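Local coordinates for D-glycerate 2-kinase (Thermotoga maritima, PDB 2B8N), which catalyses the magnesium- and ATP-dependent phosphorylation of D-glycerate to 2-phosphoglycerate during the breakdown of serine, at residues Thr369-Gly374 with Leu410-Pro415; Gly335-Glu340 with Gly364-Thr369; Phe141-Glu146 with Leu177-Gly182; Ile170-Lys175 with Glu223-Val228. One frame throughout, in Å; residues are numbered along the deposited sequence.

Interaction 1 (Thr369-Gly374 with Leu410-Pro415); sequences TDAAGG and LLITGP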
# COMPACT_ATOMS: atom_id res chain seq x y z
N THR A 369 -10.91 -10.35 6.04
CA THR A 369 -11.99 -10.04 6.98
C THR A 369 -12.52 -8.63 6.78
O THR A 369 -11.92 -7.81 6.09
CB THR A 369 -11.52 -10.15 8.47
OG1 THR A 369 -10.63 -9.08 8.78
CG2 THR A 369 -10.85 -11.47 8.73
N ASP A 370 -13.64 -8.35 7.43
CA ASP A 370 -14.30 -7.05 7.35
C ASP A 370 -13.76 -6.07 8.39
O ASP A 370 -14.21 -4.92 8.45
CB ASP A 370 -15.84 -7.21 7.48
CG ASP A 370 -16.30 -7.94 8.80
OD1 ASP A 370 -15.48 -8.32 9.67
OD2 ASP A 370 -17.54 -8.13 8.95
N ALA A 371 -12.81 -6.53 9.20
CA ALA A 371 -12.23 -5.71 10.26
C ALA A 371 -10.87 -5.16 9.82
O ALA A 371 -10.19 -5.76 8.99
CB ALA A 371 -12.10 -6.53 11.54
N ALA A 372 -10.50 -4.01 10.37
CA ALA A 372 -9.28 -3.31 10.03
C ALA A 372 -8.19 -3.70 10.96
O ALA A 372 -7.03 -3.57 10.61
CB ALA A 372 -9.49 -1.79 10.11
N GLY A 373 -8.57 -4.15 12.15
CA GLY A 373 -7.60 -4.58 13.18
C GLY A 373 -8.22 -4.76 14.56
O GLY A 373 -9.37 -5.15 14.70
N GLY A 374 -7.47 -4.46 15.59
CA GLY A 374 -7.92 -4.71 16.95
C GLY A 374 -7.84 -3.48 17.84
O GLY A 374 -7.05 -2.59 17.57
N LEU A 410 -12.66 -5.89 18.19
CA LEU A 410 -12.42 -5.70 16.76
C LEU A 410 -12.57 -4.21 16.41
O LEU A 410 -13.50 -3.57 16.88
CB LEU A 410 -13.39 -6.51 15.90
CG LEU A 410 -13.09 -7.98 15.63
CD1 LEU A 410 -14.20 -8.59 14.80
CD2 LEU A 410 -11.73 -8.18 14.92
N LEU A 411 -11.65 -3.69 15.60
CA LEU A 411 -11.80 -2.35 15.01
C LEU A 411 -12.37 -2.50 13.61
O LEU A 411 -11.74 -3.09 12.74
CB LEU A 411 -10.46 -1.60 14.93
CG LEU A 411 -10.55 -0.32 14.09
CD1 LEU A 411 -11.17 0.82 14.85
CD2 LEU A 411 -9.18 0.08 13.59
N ILE A 412 -13.57 -1.95 13.41
CA ILE A 412 -14.28 -2.01 12.14
C ILE A 412 -14.37 -0.60 11.59
O ILE A 412 -15.08 0.22 12.14
CB ILE A 412 -15.72 -2.55 12.32
CG1 ILE A 412 -15.73 -3.87 13.12
CG2 ILE A 412 -16.43 -2.69 10.94
CD1 ILE A 412 -15.65 -5.11 12.29
N THR A 413 -13.65 -0.33 10.51
CA THR A 413 -13.68 0.99 9.85
C THR A 413 -14.47 0.95 8.55
O THR A 413 -15.10 1.95 8.19
CB THR A 413 -12.26 1.46 9.48
OG1 THR A 413 -11.64 0.51 8.60
CG2 THR A 413 -11.41 1.61 10.72
N GLY A 414 -14.46 -0.20 7.87
CA GLY A 414 -14.97 -0.31 6.51
C GLY A 414 -13.82 -0.10 5.55
O GLY A 414 -12.74 0.28 5.97
N PRO A 415 -14.04 -0.35 4.25
CA PRO A 415 -13.01 -0.00 3.28
C PRO A 415 -12.74 1.50 3.26
O PRO A 415 -13.69 2.28 3.23
CB PRO A 415 -13.65 -0.41 1.95
CG PRO A 415 -15.10 -0.43 2.21
CD PRO A 415 -15.22 -0.92 3.61
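The carbonyl oxygen of Leu411 receives two successive backbone amides: Ala372 N lies 2.8 Å from Leu411 O, close to the line of the carbonyl, while Gly373 N makes a weak bond to the same oxygen. Two residues facing one is the mark of a classic beta bulge. The pairing of Gly373 with Leu411 is closed from the other side by Leu411 N, which donates to Gly373 O over 2.9 Å in a nearly straight bond (N-H...O angle 171°); Gly374 and Leu410 follow as a non-hydrogen-bonded pair.

The side chains fill in on different sides of this backbone junction. Ala371 CB meets two aliphatic tips, CD2 of Leu410 at 3.8 Å and CD1 of Ile412 at 3.9 Å. Ala372 turns its methyl to another side, 4.0 Å from Leu411 CD2 and 3.5 Å from Thr413 OG1. With OG1 of Thr413 placed between its own backbone N and carbonyl carbon (chi1 59°), the hydroxyl donates to Gly414 O, in the carbonyl plane and on a lone pair, at 2.9 Å. An alanine in place of Thr413 is likely to leave the Gly414 carbonyl without this local donor and to open a gap beside the Ala372 methyl.

The junction adds the short strand 410-411 to the edge of the mixed sheet, beside strand 373-377, whose other neighbour is strand 355-361. Leu410 rests on helix 400-406, to which Asp370 is also tied through Tyr401, while Leu411 and Thr413 touch helix 17-32 and Ala371 reaches Gln339 of helix 337-348.

Interaction 2 (Gly335-Glu340 with Gly364-Thr369); sequences GGRNQE and GTDGPT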
# COMPACT_ATOMS: atom_id res chain seq x y z
N GLY A 335 -8.17 -14.38 10.72
CA GLY A 335 -7.46 -13.29 11.37
C GLY A 335 -6.71 -12.44 10.36
O GLY A 335 -7.07 -12.39 9.18
N GLY A 336 -5.68 -11.75 10.82
CA GLY A 336 -4.90 -10.91 9.94
C GLY A 336 -3.74 -10.41 10.74
O GLY A 336 -3.74 -10.58 11.95
N ARG A 337 -2.74 -9.82 10.10
CA ARG A 337 -1.58 -9.35 10.85
C ARG A 337 -1.94 -8.36 11.98
O ARG A 337 -1.47 -8.51 13.12
CB ARG A 337 -0.51 -8.77 9.95
CG ARG A 337 -0.90 -7.55 9.13
CD ARG A 337 0.06 -7.42 7.96
NE ARG A 337 0.03 -6.10 7.32
CZ ARG A 337 -0.41 -5.85 6.09
NH1 ARG A 337 -0.87 -6.81 5.30
NH2 ARG A 337 -0.38 -4.61 5.64
N ASN A 338 -2.76 -7.35 11.69
CA ASN A 338 -3.08 -6.36 12.70
C ASN A 338 -3.89 -6.95 13.86
O ASN A 338 -3.78 -6.51 15.03
CB ASN A 338 -3.77 -5.13 12.07
CG ASN A 338 -2.84 -4.37 11.09
OD1 ASN A 338 -1.84 -3.81 11.50
ND2 ASN A 338 -3.21 -4.34 9.80
N GLN A 339 -4.70 -7.96 13.57
CA GLN A 339 -5.52 -8.58 14.62
C GLN A 339 -4.67 -9.48 15.53
O GLN A 339 -4.93 -9.58 16.74
CB GLN A 339 -6.70 -9.33 14.01
CG GLN A 339 -7.76 -8.43 13.43
CD GLN A 339 -8.67 -9.13 12.45
OE1 GLN A 339 -9.26 -10.15 12.78
NE2 GLN A 339 -8.79 -8.60 11.25
N GLU A 340 -3.64 -10.10 14.96
CA GLU A 340 -2.69 -10.90 15.76
C GLU A 340 -1.81 -10.02 16.63
O GLU A 340 -1.54 -10.36 17.78
CB GLU A 340 -1.80 -11.80 14.90
CG GLU A 340 -2.54 -13.01 14.44
CD GLU A 340 -1.66 -14.17 14.13
OE1 GLU A 340 -0.42 -14.07 14.36
OE2 GLU A 340 -2.23 -15.18 13.67
N GLY A 364 -8.63 -0.75 5.76
CA GLY A 364 -9.89 -1.10 6.38
C GLY A 364 -10.13 -2.60 6.38
O GLY A 364 -11.17 -3.07 6.84
N THR A 365 -9.14 -3.35 5.91
CA THR A 365 -9.21 -4.80 5.66
C THR A 365 -7.98 -5.55 6.15
O THR A 365 -6.95 -5.58 5.48
CB THR A 365 -9.27 -5.04 4.16
OG1 THR A 365 -10.35 -4.27 3.61
CG2 THR A 365 -9.49 -6.53 3.83
N ASP A 366 -8.09 -6.18 7.30
CA ASP A 366 -7.00 -6.95 7.89
C ASP A 366 -7.25 -8.42 7.56
O ASP A 366 -8.28 -8.96 7.94
CB ASP A 366 -7.06 -6.75 9.40
CG ASP A 366 -5.89 -7.31 10.11
OD1 ASP A 366 -4.74 -6.87 9.80
OD2 ASP A 366 -6.13 -8.19 10.98
N GLY A 367 -6.33 -9.04 6.82
CA GLY A 367 -6.52 -10.43 6.36
C GLY A 367 -7.75 -10.49 5.47
O GLY A 367 -8.17 -9.47 4.91
N PRO A 368 -8.34 -11.69 5.31
CA PRO A 368 -9.58 -11.80 4.57
C PRO A 368 -10.77 -11.57 5.51
O PRO A 368 -11.54 -12.50 5.75
CB PRO A 368 -9.55 -13.24 4.05
CG PRO A 368 -8.87 -13.99 5.11
CD PRO A 368 -7.88 -13.01 5.77
N THR A 369 -10.91 -10.35 6.04
CA THR A 369 -11.99 -10.04 6.98
C THR A 369 -12.52 -8.63 6.78
O THR A 369 -11.92 -7.81 6.09
CB THR A 369 -11.52 -10.15 8.47
OG1 THR A 369 -10.63 -9.08 8.78
CG2 THR A 369 -10.85 -11.47 8.73
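Asp366 directs its carboxylate into the first turn of helix 337-348, and the side chains of Asn338 and Gln339 meet it in quite different orientations. A torsion that sets CG opposite the backbone N (chi1 -171°) carries the carboxylate of Asp366 to the helix start. There OD1 takes two donors from Asn338: the backbone N at 2.8 Å, on the syn side and near the carboxylate plane, and the side-chain ND2 at 3.0 Å, on the anti side and well tilted from it. The amide of Asn338 is turned 41° against the carboxylate, and ND2 also donates to Asp422.

Gln339 runs past Asp366 in the opposite direction. Its backbone N approaches OD2 from above the carboxylate plane, with Gln339 N and Asp366 OD2 3.0 Å apart. Its extended chain carries the amide onward to Thr369, where NE2 donates to OG1 over 3.1 Å; the hydroxyl oxygen lies in the amide plane, the bond moderately bent (155°). Arg337 crosses Asp366 obliquely and spends its guanidinium on a salt bridge to Asp422 instead.

The glycines let the two backbones come together. Gly336 and Gly367 have CA atoms 4.0 Å apart, Gly367 CA makes a straight C-H...O contact with Gly335 O at 3.5 Å, and Gly367 has positive phi. Pro368 then centres an inverse gamma turn leading to Thr369. The result is a helix N-terminus with glycine at the N-cap, where the backbone N atoms of Asn338 and Gln339, second and third after Gly336, bind a carboxylate from the loop between strands 355-361 and 373-377.

Interaction 3 (Phe141-Glu146 with Leu177-Gly182); sequences FELPLE and LSQVKG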
# COMPACT_ATOMS: atom_id res chain seq x y z
N PHE A 141 -1.58 -2.13 -15.25
CA PHE A 141 -0.85 -1.39 -16.27
C PHE A 141 0.15 -2.32 -16.90
O PHE A 141 1.17 -2.63 -16.28
CB PHE A 141 -0.12 -0.21 -15.60
CG PHE A 141 0.22 0.93 -16.53
CD1 PHE A 141 -0.67 1.35 -17.52
CD2 PHE A 141 1.40 1.62 -16.37
CE1 PHE A 141 -0.35 2.39 -18.35
CE2 PHE A 141 1.72 2.68 -17.18
CZ PHE A 141 0.85 3.07 -18.18
N GLU A 142 -0.14 -2.81 -18.11
CA GLU A 142 0.73 -3.80 -18.77
C GLU A 142 0.34 -4.04 -20.24
O GLU A 142 -0.84 -4.07 -20.59
CB GLU A 142 0.73 -5.14 -18.00
CG GLU A 142 1.71 -6.20 -18.51
CD GLU A 142 3.17 -5.76 -18.45
OE1 GLU A 142 3.63 -5.03 -19.36
OE2 GLU A 142 3.86 -6.13 -17.49
N LEU A 143 1.36 -4.21 -21.08
CA LEU A 143 1.20 -4.54 -22.50
C LEU A 143 2.53 -5.15 -22.95
O LEU A 143 3.52 -4.42 -23.05
CB LEU A 143 0.89 -3.27 -23.30
CG LEU A 143 0.86 -3.33 -24.84
CD1 LEU A 143 -0.45 -3.90 -25.34
CD2 LEU A 143 1.10 -1.98 -25.47
N PRO A 144 2.61 -6.49 -23.11
CA PRO A 144 3.89 -7.13 -23.51
C PRO A 144 4.55 -6.55 -24.76
O PRO A 144 3.86 -5.94 -25.60
CB PRO A 144 3.50 -8.60 -23.78
CG PRO A 144 2.19 -8.80 -23.09
CD PRO A 144 1.53 -7.46 -22.87
N LEU A 145 5.86 -6.74 -24.89
CA LEU A 145 6.57 -6.39 -26.13
C LEU A 145 6.08 -7.29 -27.27
O LEU A 145 5.75 -8.46 -27.04
CB LEU A 145 8.08 -6.54 -25.98
CG LEU A 145 8.82 -5.75 -24.88
CD1 LEU A 145 10.15 -6.43 -24.55
CD2 LEU A 145 9.08 -4.32 -25.29
N GLU A 146 6.03 -6.74 -28.49
CA GLU A 146 5.61 -7.48 -29.68
C GLU A 146 6.25 -8.86 -29.75
O GLU A 146 7.46 -8.98 -29.72
CB GLU A 146 5.98 -6.73 -30.97
CG GLU A 146 4.86 -5.96 -31.65
CD GLU A 146 5.11 -5.81 -33.16
OE1 GLU A 146 6.27 -5.59 -33.55
OE2 GLU A 146 4.16 -5.93 -33.97
N LEU A 177 10.23 -7.46 -20.28
CA LEU A 177 9.18 -8.07 -21.10
C LEU A 177 8.02 -7.12 -21.45
O LEU A 177 7.02 -7.55 -22.02
CB LEU A 177 8.61 -9.30 -20.36
CG LEU A 177 9.57 -10.50 -20.17
CD1 LEU A 177 8.91 -11.59 -19.37
CD2 LEU A 177 10.02 -11.05 -21.50
N SER A 178 8.17 -5.83 -21.16
CA SER A 178 7.04 -4.89 -21.07
C SER A 178 7.23 -3.59 -21.84
O SER A 178 8.32 -3.10 -21.99
CB SER A 178 6.79 -4.58 -19.60
OG SER A 178 5.78 -3.61 -19.44
N GLN A 179 6.14 -3.02 -22.33
CA GLN A 179 6.19 -1.75 -23.05
C GLN A 179 6.04 -0.55 -22.09
O GLN A 179 6.20 0.60 -22.51
CB GLN A 179 5.08 -1.69 -24.12
CG GLN A 179 5.28 -2.66 -25.27
CD GLN A 179 4.34 -2.41 -26.46
OE1 GLN A 179 4.21 -1.29 -26.96
NE2 GLN A 179 3.72 -3.47 -26.94
N VAL A 180 5.73 -0.80 -20.81
CA VAL A 180 5.47 0.30 -19.87
C VAL A 180 6.28 0.27 -18.58
O VAL A 180 6.57 1.34 -18.01
CB VAL A 180 3.95 0.45 -19.52
CG1 VAL A 180 3.18 0.71 -20.76
CG2 VAL A 180 3.42 -0.75 -18.83
N LYS A 181 6.65 -0.92 -18.12
CA LYS A 181 7.46 -1.05 -16.90
C LYS A 181 8.89 -0.61 -17.21
O LYS A 181 9.25 -0.36 -18.37
CB LYS A 181 7.50 -2.50 -16.40
CG LYS A 181 6.18 -3.27 -16.40
CD LYS A 181 5.56 -3.34 -15.04
CE LYS A 181 4.22 -4.04 -15.06
NZ LYS A 181 4.49 -5.49 -15.03
N GLY A 182 9.71 -0.54 -16.18
CA GLY A 182 11.14 -0.28 -16.36
C GLY A 182 11.44 1.04 -17.03
O GLY A 182 12.41 1.14 -17.79
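Pro144 and Ser178 face each other in a single backbone bridge (CA-CA 4.6 Å), flanked by hydrogen bonds from Gln179 N to Leu143 O and from Leu145 N to Leu177 O.

Beside it, the carboxylate of Glu142 collects several donors. OE1 uses its syn lone pair for Ser178 OG, 2.6 Å away, and its anti lone pair for Leu143 N; OE2 forms a salt bridge with Lys181 NZ, also 2.6 Å away, which comes from above the carboxylate plane. Ser178 OG in turn accepts Val180 N, an ST turn, and Lys181 N, which makes an ST motif. An alanine at Glu142 would probably leave Lys181 and Arg174 without their shared anionic mate, and the Ser178 hydroxyl without its acceptor. Gln179, extended beyond CG, aims its NE2 at Pro144 O (2.8 Å), the acceptor lying in its amide plane. Val180 CG2 sits over one face of the Phe141 ring, 4.3 Å from the centroid, in a CH-pi contact.

Both segments are loops. Phe141 and Leu143 lean on helix 107-120, Leu145 and Leu177 on helix 238-244, and Pro144 and Leu177 on helix 150-162, while Arg174 of helix 167-175 adds a second salt bridge to Glu142.

Interaction 4 (Ile170-Lys175 with Glu223-Val228); sequences INTVRK and EDALKV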
# COMPACT_ATOMS: atom_id res chain seq x y z
N ILE A 170 12.36 -10.97 -9.89
CA ILE A 170 11.13 -11.02 -10.64
C ILE A 170 10.99 -9.72 -11.42
O ILE A 170 10.66 -9.72 -12.62
CB ILE A 170 9.94 -11.24 -9.70
CG1 ILE A 170 10.02 -12.65 -9.10
CG2 ILE A 170 8.61 -11.07 -10.46
CD1 ILE A 170 9.00 -12.94 -8.03
N ASN A 171 11.28 -8.61 -10.73
CA ASN A 171 11.19 -7.28 -11.31
C ASN A 171 12.15 -7.06 -12.49
O ASN A 171 11.77 -6.52 -13.53
CB ASN A 171 11.44 -6.24 -10.21
CG ASN A 171 10.76 -4.92 -10.46
OD1 ASN A 171 9.77 -4.81 -11.22
ND2 ASN A 171 11.26 -3.89 -9.80
N THR A 172 13.39 -7.51 -12.35
CA THR A 172 14.34 -7.41 -13.45
C THR A 172 13.77 -8.05 -14.73
O THR A 172 13.76 -7.44 -15.80
CB THR A 172 15.70 -8.02 -13.06
OG1 THR A 172 16.35 -7.16 -12.11
CG2 THR A 172 16.61 -8.21 -14.26
N VAL A 173 13.24 -9.26 -14.59
CA VAL A 173 12.69 -9.98 -15.74
C VAL A 173 11.45 -9.29 -16.28
O VAL A 173 11.33 -9.09 -17.48
CB VAL A 173 12.31 -11.41 -15.41
CG1 VAL A 173 11.74 -12.08 -16.62
CG2 VAL A 173 13.54 -12.18 -14.93
N ARG A 174 10.52 -8.93 -15.39
CA ARG A 174 9.27 -8.29 -15.83
C ARG A 174 9.47 -7.01 -16.60
O ARG A 174 8.73 -6.75 -17.55
CB ARG A 174 8.28 -8.04 -14.66
CG ARG A 174 7.42 -9.25 -14.29
CD ARG A 174 6.63 -9.82 -15.47
NE ARG A 174 5.47 -9.00 -15.84
CZ ARG A 174 4.30 -9.02 -15.21
NH1 ARG A 174 4.12 -9.79 -14.16
NH2 ARG A 174 3.29 -8.25 -15.61
N LYS A 175 10.45 -6.20 -16.20
CA LYS A 175 10.70 -4.90 -16.83
C LYS A 175 11.20 -5.09 -18.28
O LYS A 175 10.95 -4.25 -19.16
CB LYS A 175 11.71 -4.07 -16.01
CG LYS A 175 11.19 -3.60 -14.64
CD LYS A 175 12.20 -2.79 -13.79
CE LYS A 175 13.34 -3.62 -13.19
NZ LYS A 175 14.32 -2.74 -12.43
N GLU A 223 21.14 -8.72 -19.83
CA GLU A 223 21.96 -9.79 -19.29
C GLU A 223 21.44 -10.24 -17.92
O GLU A 223 21.28 -11.42 -17.67
CB GLU A 223 23.44 -9.36 -19.19
CG GLU A 223 24.43 -10.49 -18.90
CD GLU A 223 25.84 -9.98 -18.69
OE1 GLU A 223 26.07 -8.75 -18.71
OE2 GLU A 223 26.75 -10.82 -18.51
N ASP A 224 21.15 -9.29 -17.04
CA ASP A 224 20.60 -9.62 -15.72
C ASP A 224 19.32 -10.45 -15.88
O ASP A 224 19.15 -11.47 -15.23
CB ASP A 224 20.32 -8.35 -14.90
CG ASP A 224 21.57 -7.55 -14.62
OD1 ASP A 224 22.61 -8.18 -14.35
OD2 ASP A 224 21.55 -6.29 -14.69
N ALA A 225 18.43 -10.04 -16.77
CA ALA A 225 17.14 -10.74 -16.92
C ALA A 225 17.34 -12.20 -17.33
O ALA A 225 16.75 -13.11 -16.76
CB ALA A 225 16.28 -10.03 -17.91
N LEU A 226 18.20 -12.42 -18.32
CA LEU A 226 18.47 -13.77 -18.82
C LEU A 226 19.21 -14.66 -17.81
O LEU A 226 18.97 -15.86 -17.75
CB LEU A 226 19.28 -13.67 -20.11
CG LEU A 226 18.58 -12.97 -21.28
CD1 LEU A 226 19.48 -12.95 -22.53
CD2 LEU A 226 17.24 -13.62 -21.61
N LYS A 227 20.10 -14.07 -17.02
CA LYS A 227 20.79 -14.79 -15.95
C LYS A 227 19.84 -15.23 -14.83
O LYS A 227 20.06 -16.27 -14.22
CB LYS A 227 21.92 -13.94 -15.38
CG LYS A 227 23.03 -13.73 -16.37
CD LYS A 227 24.33 -13.35 -15.70
CE LYS A 227 25.49 -13.58 -16.67
NZ LYS A 227 25.61 -15.02 -17.10
N VAL A 228 18.81 -14.44 -14.56
CA VAL A 228 17.79 -14.84 -13.58
C VAL A 228 17.09 -16.11 -14.03
O VAL A 228 17.05 -17.09 -13.29
CB VAL A 228 16.75 -13.76 -13.35
CG1 VAL A 228 15.59 -14.32 -12.50
CG2 VAL A 228 17.41 -12.56 -12.68
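Two helices, 167-175 and 222-231, pack across one another here, within the part of the chain that belongs to the DUF4147 family. Over the short segments their axes come within 8.4 Å and cross at -120°. No hydrogen bond joins segments 170-175 and 223-228, and the contact rests on a few methyl groups.

Closest together are the backbones at Val173 and Ala225, whose CA atoms are 4.7 Å apart, consistent with the small alanine side chain at this point. Thr172 lays its methyl against the start of this meeting point: CG2 stands 3.6 Å from Ala225 N and 3.8 Å from Asp224 CB, touching the backbone of one residue and the side chain of the other. Because CG2 is opposite the backbone N of Thr172, it is the methyl that faces across, and OG1 turns back to bond with Glu168 O in its own helix. The polar end of Asp224 is likewise occupied close to home, OD2 accepting Thr221 N, so only its CB joins the apolar surface.

One residue further on, Val173 uses a single branch for two tasks. Its CG2 lies 3.8 Å from Ala225 O and equally 3.8 Å from Val228 CG1, the two valine side chains crossing at a slant. Val228 holds CG1 opposite its backbone N (chi1 171°), which brings that branch to its partner.

Neighbours complete the packing: Val228 also touches Leu160 of helix 150-162, and Ala225 rests on His176 and on Ile244 of helix 238-244. This is a plain helix-helix crossing, made by small and beta-branched side chains, that joins helix 167-175 to helix 222-231.

The four contacts form two pairs, one in each family region of the chain. Interactions 1 and 2 share Thr369 and have centres 7 Å apart; a probable hydrogen bond from Asp366 N to Ala371 O (2.7 Å) couples the bulged sheet edge to the loop that meets the helix start. Interactions 3 and 4, with centres 13 Å apart, alternate along the sequence; besides the salt bridge of Arg174, they are joined by Gly182 and Lys181 packing on Lys175, with Gly182 N 3.7 Å from Lys175 CG. Between the pairs, centres lie 33 to 38 Å apart and nearest atoms about 18 to 25 Å, without touching.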